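Local coordinates for protein nsp9 (Porcine coronavirus HKU15, PDB 5YM6) that probably binds single-stranded nucleic acid as part of the viral replication machinery, with an affinity that dimerization enhances, at residues 15-29 with 41-53. Sequence-based numbering, arbitrary orientation.
Sequences TAQDFNGNESTVKSF and AITSTKDNLKTVT
Two successive residues, Lys-50 and Thr-51, pair with the single Gln-17 in a classic beta bulge: Gln-17 O accepts from Lys-50 N at 2.9 Å and from Thr-51 N as well. The bulge sits in the antiparallel barrel-like sheet of the coronavirus nsp9 fold, where the hairpin of strands 8-18 and 23-33 is flanked by strand 49-55 along its first arm and strand 36-44 along its second. At the extra residue, the CA-CB bond of Lys-50 points toward the hairpin. Its CB sits over the centre of the Phe-19 ring, 3.7 Å from the centroid, a CH-pi contact, and with CG anti to the backbone N (chi1 179°) the extended chain runs on across that face, CD reaching the CD2-CE2 side. Asn-48 O lies at the ring's edge instead, near CD1.

On the face carrying Gln-17, Thr-51 and Thr-53, the glutamine chain bends at chi2 (77°), bringing OE1 back to Thr-51 OG1. The hydroxyl donates on an OE1 lone pair at 2.7 Å; NE2 makes weak bonds to Thr-53 OG1 and to Thr-15 O. The opposite face is mostly apolar: Leu-49 CD1 touches both Ala-16 CB and Val-26 CG1, the latter 3.6 Å away, while Val-26 CG2 meets Ile-42 CG2 at 3.9 Å. Leu-65 packs on Ile-42 and Leu-49 there.

In the second pairing, Lys-27 and Thr-43 exchange backbone bonds, and Thr-43 CG2 comes within 3.5 Å of Phe-29 CE1. At the hairpin turn, Asp-18 divides its carboxylate. OD1 accepts Asn-22 N, just past the type I turn of Asp-18 to Gly-21, from above the carboxylate plane, while Lys-46 NZ forms a 2.6 Å salt bridge to Asp-18 OD2, approaching on the anti side and 27° out of plane.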
ATOM      1  N   THR B  15      -1.976 -18.557  14.423  1.00 23.66           N
ATOM      2  CA  THR B  15      -3.079 -19.481  14.602  1.00 22.24           C
ATOM      3  C   THR B  15      -4.374 -18.691  14.569  1.00 22.63           C
ATOM      4  O   THR B  15      -4.513 -17.689  15.274  1.00 25.90           O
ATOM      5  CB  THR B  15      -2.949 -20.245  15.920  1.00 25.71           C
ATOM      6  OG1 THR B  15      -1.722 -20.990  15.903  1.00 24.49           O
ATOM      7  CG2 THR B  15      -4.132 -21.200  16.113  1.00 26.02           C
ATOM      8  N   ALA B  16      -5.306 -19.130  13.733  1.00 23.43           N
ATOM      9  CA  ALA B  16      -6.602 -18.494  13.627  1.00 23.08           C
ATOM     10  C   ALA B  16      -7.682 -19.445  14.126  1.00 24.81           C
ATOM     11  O   ALA B  16      -7.471 -20.659  14.229  1.00 25.09           O
ATOM     12  CB  ALA B  16      -6.875 -18.074  12.180  1.00 24.46           C
ATOM     13  N   GLN B  17      -8.844 -18.879  14.421  1.00 25.35           N
ATOM     14  CA  GLN B  17      -9.962 -19.616  14.977  1.00 26.45           C
ATOM     15  C   GLN B  17     -11.161 -19.382  14.071  1.00 25.91           C
ATOM     16  O   GLN B  17     -11.397 -18.241  13.650  1.00 25.04           O
ATOM     17  CB  GLN B  17     -10.254 -19.139  16.410  1.00 25.32           C
ATOM     18  CG  GLN B  17      -9.107 -19.337  17.414  1.00 37.36           C
ATOM     19  CD  GLN B  17      -7.968 -18.317  17.292  1.00 34.02           C
ATOM     20  OE1 GLN B  17      -8.189 -17.092  17.221  1.00 32.74           O
ATOM     21  NE2 GLN B  17      -6.739 -18.821  17.289  1.00 34.74           N
ATOM     22  N   ASP B  18     -11.913 -20.430  13.745  1.00 24.47           N
ATOM     23  CA  ASP B  18     -13.109 -20.210  12.935  1.00 28.55           C
ATOM     24  C   ASP B  18     -14.342 -20.045  13.821  1.00 29.09           C
ATOM     25  O   ASP B  18     -14.236 -20.015  15.044  1.00 32.05           O
ATOM     26  CB  ASP B  18     -13.309 -21.338  11.903  1.00 28.57           C
ATOM     27  CG  ASP B  18     -13.540 -22.703  12.526  1.00 30.63           C
ATOM     28  OD1 ASP B  18     -14.009 -22.791  13.679  1.00 29.26           O
ATOM     29  OD2 ASP B  18     -13.260 -23.698  11.833  1.00 28.54           O
ATOM     30  N   PHE B  19     -15.511 -19.938  13.200  1.00 32.50           N
ATOM     31  CA  PHE B  19     -16.720 -19.664  13.958  1.00 36.01           C
ATOM     32  C   PHE B  19     -17.090 -20.837  14.866  1.00 41.03           C
ATOM     33  O   PHE B  19     -17.771 -20.654  15.876  1.00 42.65           O
ATOM     34  CB  PHE B  19     -17.852 -19.295  13.006  1.00 37.18           C
ATOM     35  CG  PHE B  19     -17.744 -17.882  12.474  1.00 39.04           C
ATOM     36  CD1 PHE B  19     -16.923 -17.592  11.395  1.00 37.89           C
ATOM     37  CD2 PHE B  19     -18.442 -16.848  13.070  1.00 40.52           C
ATOM     38  CE1 PHE B  19     -16.808 -16.296  10.912  1.00 37.16           C
ATOM     39  CE2 PHE B  19     -18.333 -15.548  12.595  1.00 41.83           C
ATOM     40  CZ  PHE B  19     -17.514 -15.272  11.513  1.00 40.76           C
ATOM     41  N   ASN B  20     -16.593 -22.025  14.528  1.00 36.47           N
ATOM     42  CA  ASN B  20     -16.730 -23.214  15.373  1.00 35.82           C
ATOM     43  C   ASN B  20     -15.815 -23.215  16.592  1.00 39.43           C
ATOM     44  O   ASN B  20     -15.968 -24.034  17.500  1.00 41.73           O
ATOM     45  CB  ASN B  20     -16.427 -24.474  14.568  1.00 38.18           C
ATOM     46  CG  ASN B  20     -17.618 -24.999  13.823  1.00 36.30           C
ATOM     47  OD1 ASN B  20     -18.398 -24.243  13.246  1.00 45.85           O
ATOM     48  ND2 ASN B  20     -17.761 -26.318  13.818  1.00 38.93           N
ATOM     49  N   GLY B  21     -14.831 -22.327  16.591  1.00 37.61           N
ATOM     50  CA  GLY B  21     -13.829 -22.320  17.636  1.00 34.79           C
ATOM     51  C   GLY B  21     -12.661 -23.224  17.303  1.00 35.09           C
ATOM     52  O   GLY B  21     -11.789 -23.446  18.135  1.00 40.68           O
ATOM     53  N   ASN B  22     -12.640 -23.751  16.082  1.00 28.40           N
ATOM     54  CA  ASN B  22     -11.574 -24.654  15.668  1.00 29.28           C
ATOM     55  C   ASN B  22     -10.396 -23.901  15.083  1.00 31.61           C
ATOM     56  O   ASN B  22     -10.575 -22.958  14.319  1.00 30.39           O
ATOM     57  CB  ASN B  22     -12.101 -25.681  14.666  1.00 29.50           C
ATOM     58  CG  ASN B  22     -13.091 -26.636  15.301  1.00 32.88           C
ATOM     59  OD1 ASN B  22     -12.952 -26.981  16.472  1.00 34.48           O
ATOM     60  ND2 ASN B  22     -14.113 -27.033  14.553  1.00 29.41           N
ATOM     61  N   GLU B  23      -9.200 -24.346  15.442  1.00 27.52           N
ATOM     62  CA  GLU B  23      -7.958 -23.629  15.138  1.00 30.41           C
ATOM     63  C   GLU B  23      -7.224 -24.141  13.913  1.00 29.66           C
ATOM     64  O   GLU B  23      -7.267 -25.325  13.611  1.00 31.34           O
ATOM     65  CB  GLU B  23      -7.013 -23.713  16.333  1.00 34.55           C
ATOM     66  CG  GLU B  23      -7.519 -22.994  17.560  1.00 39.24           C
ATOM     67  CD  GLU B  23      -6.445 -22.876  18.612  1.00 48.26           C
ATOM     68  OE1 GLU B  23      -5.538 -23.735  18.618  1.00 48.87           O
ATOM     69  OE2 GLU B  23      -6.504 -21.922  19.418  1.00 54.84           O
ATOM     70  N   SER B  24      -6.525 -23.248  13.217  1.00 25.05           N
ATOM     71  CA  SER B  24      -5.692 -23.665  12.102  1.00 25.48           C
ATOM     72  C   SER B  24      -4.573 -22.656  11.896  1.00 24.77           C
ATOM     73  O   SER B  24      -4.686 -21.508  12.314  1.00 23.45           O
ATOM     74  CB  SER B  24      -6.519 -23.822  10.827  1.00 32.91           C
ATOM     75  OG  SER B  24      -7.120 -22.603  10.462  1.00 33.59           O
ATOM     76  N   THR B  25      -3.487 -23.097  11.272  1.00 25.62           N
ATOM     77  CA  THR B  25      -2.356 -22.214  11.037  1.00 24.75           C
ATOM     78  C   THR B  25      -2.595 -21.407   9.768  1.00 26.31           C
ATOM     79  O   THR B  25      -3.076 -21.941   8.761  1.00 25.63           O
ATOM     80  CB  THR B  25      -1.025 -23.004  10.935  1.00 29.08           C
ATOM     81  OG1 THR B  25       0.005 -22.138  10.442  1.00 32.63           O
ATOM     82  CG2 THR B  25      -1.163 -24.132   9.979  1.00 37.54           C
ATOM     83  N   VAL B  26      -2.279 -20.116   9.821  1.00 21.15           N
ATOM     84  CA  VAL B  26      -2.478 -19.228   8.677  1.00 22.98           C
ATOM     85  C   VAL B  26      -1.204 -18.440   8.355  1.00 22.35           C
ATOM     86  O   VAL B  26      -0.338 -18.270   9.206  1.00 21.85           O
ATOM     87  CB  VAL B  26      -3.644 -18.227   8.927  1.00 23.55           C
ATOM     88  CG1 VAL B  26      -4.958 -18.971   9.142  1.00 22.84           C
ATOM     89  CG2 VAL B  26      -3.350 -17.330  10.139  1.00 21.97           C
ATOM     90  N   LYS B  27      -1.095 -17.976   7.117  1.00 22.38           N
ATOM     91  CA  LYS B  27      -0.010 -17.095   6.716  1.00 20.37           C
ATOM     92  C   LYS B  27      -0.319 -15.681   7.173  1.00 23.86           C
ATOM     93  O   LYS B  27      -1.402 -15.164   6.888  1.00 21.30           O
ATOM     94  CB  LYS B  27       0.181 -17.128   5.206  1.00 23.90           C
ATOM     95  CG  LYS B  27       1.216 -16.151   4.696  1.00 23.84           C
ATOM     96  CD  LYS B  27       1.516 -16.422   3.226  1.00 28.78           C
ATOM     97  CE  LYS B  27       2.696 -15.620   2.722  1.00 30.87           C
ATOM     98  NZ  LYS B  27       2.849 -15.818   1.251  1.00 42.33           N
ATOM     99  N   SER B  28       0.615 -15.055   7.880  1.00 20.07           N
ATOM    100  CA  SER B  28       0.364 -13.719   8.415  1.00 19.37           C
ATOM    101  C   SER B  28       1.204 -12.652   7.736  1.00 22.73           C
ATOM    102  O   SER B  28       2.364 -12.881   7.402  1.00 23.18           O
ATOM    103  CB  SER B  28       0.619 -13.708   9.918  1.00 21.87           C
ATOM    104  OG  SER B  28       1.919 -14.221  10.191  1.00 27.61           O
ATOM    105  N   PHE B  29       0.615 -11.468   7.567  1.00 20.19           N
ATOM    106  CA  PHE B  29       1.273 -10.340   6.911  1.00 19.33           C
ATOM    107  C   PHE B  29       1.466  -9.226   7.920  1.00 19.67           C
ATOM    108  O   PHE B  29       0.504  -8.700   8.468  1.00 19.95           O
ATOM    109  CB  PHE B  29       0.450  -9.835   5.723  1.00 18.50           C
ATOM    110  CG  PHE B  29       0.346 -10.829   4.598  1.00 21.55           C
ATOM    111  CD1 PHE B  29      -0.499 -11.929   4.697  1.00 23.01           C
ATOM    112  CD2 PHE B  29       1.106 -10.679   3.458  1.00 23.49           C
ATOM    113  CE1 PHE B  29      -0.586 -12.843   3.668  1.00 24.76           C
ATOM    114  CE2 PHE B  29       1.017 -11.602   2.426  1.00 24.13           C
ATOM    115  CZ  PHE B  29       0.181 -12.673   2.536  1.00 27.05           C
ATOM    116  N   ALA B  41      -2.863  -8.512   8.066  1.00 17.74           N
ATOM    117  CA  ALA B  41      -3.721  -9.453   7.338  1.00 18.13           C
ATOM    118  C   ALA B  41      -3.273 -10.896   7.483  1.00 19.41           C
ATOM    119  O   ALA B  41      -2.116 -11.170   7.824  1.00 19.38           O
ATOM    120  CB  ALA B  41      -3.770  -9.073   5.849  1.00 18.69           C
ATOM    121  N   ILE B  42      -4.190 -11.829   7.204  1.00 20.63           N
ATOM    122  CA  ILE B  42      -3.819 -13.231   7.094  1.00 16.82           C
ATOM    123  C   ILE B  42      -4.412 -13.794   5.816  1.00 20.37           C
ATOM    124  O   ILE B  42      -5.401 -13.257   5.306  1.00 17.78           O
ATOM    125  CB  ILE B  42      -4.299 -14.048   8.293  1.00 18.73           C
ATOM    126  CG1 ILE B  42      -5.829 -14.018   8.390  1.00 18.64           C
ATOM    127  CG2 ILE B  42      -3.653 -13.509   9.576  1.00 17.70           C
ATOM    128  CD1 ILE B  42      -6.405 -15.067   9.311  1.00 23.07           C
ATOM    129  N   THR B  43      -3.785 -14.840   5.285  1.00 19.52           N
ATOM    130  CA  THR B  43      -4.400 -15.627   4.218  1.00 21.24           C
ATOM    131  C   THR B  43      -4.498 -17.095   4.601  1.00 22.16           C
ATOM    132  O   THR B  43      -3.709 -17.617   5.386  1.00 21.47           O
ATOM    133  CB  THR B  43      -3.643 -15.514   2.884  1.00 22.22           C
ATOM    134  OG1 THR B  43      -2.295 -15.981   3.047  1.00 25.11           O
ATOM    135  CG2 THR B  43      -3.639 -14.073   2.384  1.00 22.79           C
ATOM    136  N   SER B  44      -5.511 -17.747   4.047  1.00 20.63           N
ATOM    137  CA  SER B  44      -5.861 -19.111   4.409  1.00 21.51           C
ATOM    138  C   SER B  44      -6.668 -19.711   3.276  1.00 22.57           C
ATOM    139  O   SER B  44      -7.283 -18.980   2.521  1.00 23.48           O
ATOM    140  CB  SER B  44      -6.687 -19.131   5.694  1.00 20.12           C
ATOM    141  OG  SER B  44      -7.197 -20.424   5.946  1.00 24.89           O
ATOM    142  N   THR B  45      -6.689 -21.035   3.172  1.00 27.69           N
ATOM    143  CA  THR B  45      -7.590 -21.674   2.227  1.00 26.99           C
ATOM    144  C   THR B  45      -8.991 -21.810   2.838  1.00 27.78           C
ATOM    145  O   THR B  45      -9.945 -22.172   2.146  1.00 27.16           O
ATOM    146  CB  THR B  45      -7.068 -23.050   1.793  1.00 28.67           C
ATOM    147  OG1 THR B  45      -6.792 -23.837   2.954  1.00 31.69           O
ATOM    148  CG2 THR B  45      -5.790 -22.895   0.981  1.00 33.91           C
ATOM    149  N   LYS B  46      -9.121 -21.510   4.127  1.00 23.60           N
ATOM    150  CA  LYS B  46     -10.422 -21.604   4.805  1.00 24.49           C
ATOM    151  C   LYS B  46     -11.194 -20.299   4.636  1.00 27.43           C
ATOM    152  O   LYS B  46     -10.607 -19.213   4.758  1.00 23.99           O
ATOM    153  CB  LYS B  46     -10.249 -21.921   6.289  1.00 28.79           C
ATOM    154  CG  LYS B  46      -9.630 -23.285   6.600  1.00 28.50           C
ATOM    155  CD  LYS B  46      -9.688 -23.586   8.101  1.00 35.48           C
ATOM    156  CE  LYS B  46     -11.130 -23.551   8.615  1.00 40.02           C
ATOM    157  NZ  LYS B  46     -11.284 -23.672  10.103  1.00 35.54           N
ATOM    158  N   ASP B  47     -12.499 -20.391   4.377  1.00 25.18           N
ATOM    159  CA  ASP B  47     -13.299 -19.186   4.166  1.00 27.05           C
ATOM    160  C   ASP B  47     -14.100 -18.772   5.405  1.00 24.63           C
ATOM    161  O   ASP B  47     -14.857 -17.801   5.357  1.00 28.14           O
ATOM    162  CB  ASP B  47     -14.240 -19.364   2.960  1.00 28.65           C
ATOM    163  CG  ASP B  47     -15.392 -20.351   3.213  1.00 31.41           C
ATOM    164  OD1 ASP B  47     -15.426 -21.050   4.244  1.00 30.03           O
ATOM    165  OD2 ASP B  47     -16.277 -20.426   2.338  1.00 30.12           O
ATOM    166  N   ASN B  48     -13.897 -19.475   6.519  1.00 24.09           N
ATOM    167  CA  ASN B  48     -14.724 -19.265   7.704  1.00 27.36           C
ATOM    168  C   ASN B  48     -13.968 -18.801   8.943  1.00 25.80           C
ATOM    169  O   ASN B  48     -14.417 -19.041  10.063  1.00 23.89           O
ATOM    170  CB  ASN B  48     -15.498 -20.545   8.050  1.00 28.96           C
ATOM    171  CG  ASN B  48     -14.587 -21.736   8.315  1.00 25.95           C
ATOM    172  OD1 ASN B  48     -13.533 -21.855   7.718  1.00 30.14           O
ATOM    173  ND2 ASN B  48     -15.002 -22.621   9.224  1.00 30.96           N
ATOM    174  N   LEU B  49     -12.841 -18.116   8.761  1.00 22.30           N
ATOM    175  CA  LEU B  49     -12.079 -17.660   9.917  1.00 20.61           C
ATOM    176  C   LEU B  49     -12.747 -16.443  10.564  1.00 23.36           C
ATOM    177  O   LEU B  49     -13.259 -15.556   9.879  1.00 24.96           O
ATOM    178  CB  LEU B  49     -10.632 -17.327   9.522  1.00 19.05           C
ATOM    179  CG  LEU B  49      -9.890 -18.503   8.877  1.00 23.46           C
ATOM    180  CD1 LEU B  49      -8.439 -18.144   8.628  1.00 23.30           C
ATOM    181  CD2 LEU B  49      -9.990 -19.761   9.756  1.00 26.52           C
ATOM    182  N   LYS B  50     -12.718 -16.402  11.891  1.00 24.33           N
ATOM    183  CA  LYS B  50     -13.327 -15.308  12.626  1.00 25.54           C
ATOM    184  C   LYS B  50     -12.314 -14.472  13.404  1.00 21.03           C
ATOM    185  O   LYS B  50     -12.427 -13.245  13.463  1.00 24.45           O
ATOM    186  CB  LYS B  50     -14.391 -15.853  13.583  1.00 27.20           C
ATOM    187  CG  LYS B  50     -15.080 -14.781  14.414  1.00 35.22           C
ATOM    188  CD  LYS B  50     -16.091 -15.388  15.369  1.00 39.76           C
ATOM    189  CE  LYS B  50     -16.654 -14.338  16.316  1.00 39.46           C
ATOM    190  NZ  LYS B  50     -17.591 -14.966  17.290  1.00 43.80           N
ATOM    191  N   THR B  51     -11.337 -15.122  14.018  1.00 22.13           N
ATOM    192  CA  THR B  51     -10.354 -14.399  14.815  1.00 21.52           C
ATOM    193  C   THR B  51      -8.955 -14.920  14.557  1.00 24.85           C
ATOM    194  O   THR B  51      -8.771 -16.007  14.003  1.00 21.91           O
ATOM    195  CB  THR B  51     -10.645 -14.478  16.345  1.00 26.16           C
ATOM    196  OG1 THR B  51     -10.539 -15.834  16.807  1.00 26.99           O
ATOM    197  CG2 THR B  51     -12.023 -13.928  16.672  1.00 28.13           C
ATOM    198  N   VAL B  52      -7.970 -14.132  14.960  1.00 22.35           N
ATOM    199  CA  VAL B  52      -6.586 -14.570  14.870  1.00 22.48           C
ATOM    200  C   VAL B  52      -5.890 -14.201  16.171  1.00 27.68           C
ATOM    201  O   VAL B  52      -6.154 -13.150  16.763  1.00 26.78           O
ATOM    202  CB  VAL B  52      -5.867 -13.969  13.655  1.00 21.67           C
ATOM    203  CG1 VAL B  52      -5.841 -12.431  13.731  1.00 20.66           C
ATOM    204  CG2 VAL B  52      -4.460 -14.528  13.536  1.00 22.72           C
ATOM    205  N   THR B  53      -5.049 -15.102  16.645  1.00 27.10           N
ATOM    206  CA  THR B  53      -4.319 -14.849  17.875  1.00 32.48           C
ATOM    207  C   THR B  53      -2.974 -14.233  17.560  1.00 31.47           C
ATOM    208  O   THR B  53      -2.214 -14.747  16.747  1.00 31.98           O
ATOM    209  CB  THR B  53      -4.131 -16.131  18.689  1.00 33.58           C
ATOM    210  OG1 THR B  53      -5.412 -16.580  19.133  1.00 32.43           O
ATOM    211  CG2 THR B  53      -3.248 -15.863  19.896  1.00 39.19           C
TER
HETATM  212  O   HOH W   1      -1.062 -17.236  16.775  1.00 32.81           O
HETATM  213  O   HOH W   2     -16.960 -22.224  11.069  1.00 32.02           O
HETATM  214  O   HOH W   3      -9.622 -22.596  11.747  1.00 30.05           O
HETATM  215  O   HOH W   4      -6.004 -22.050   7.910  1.00 31.52           O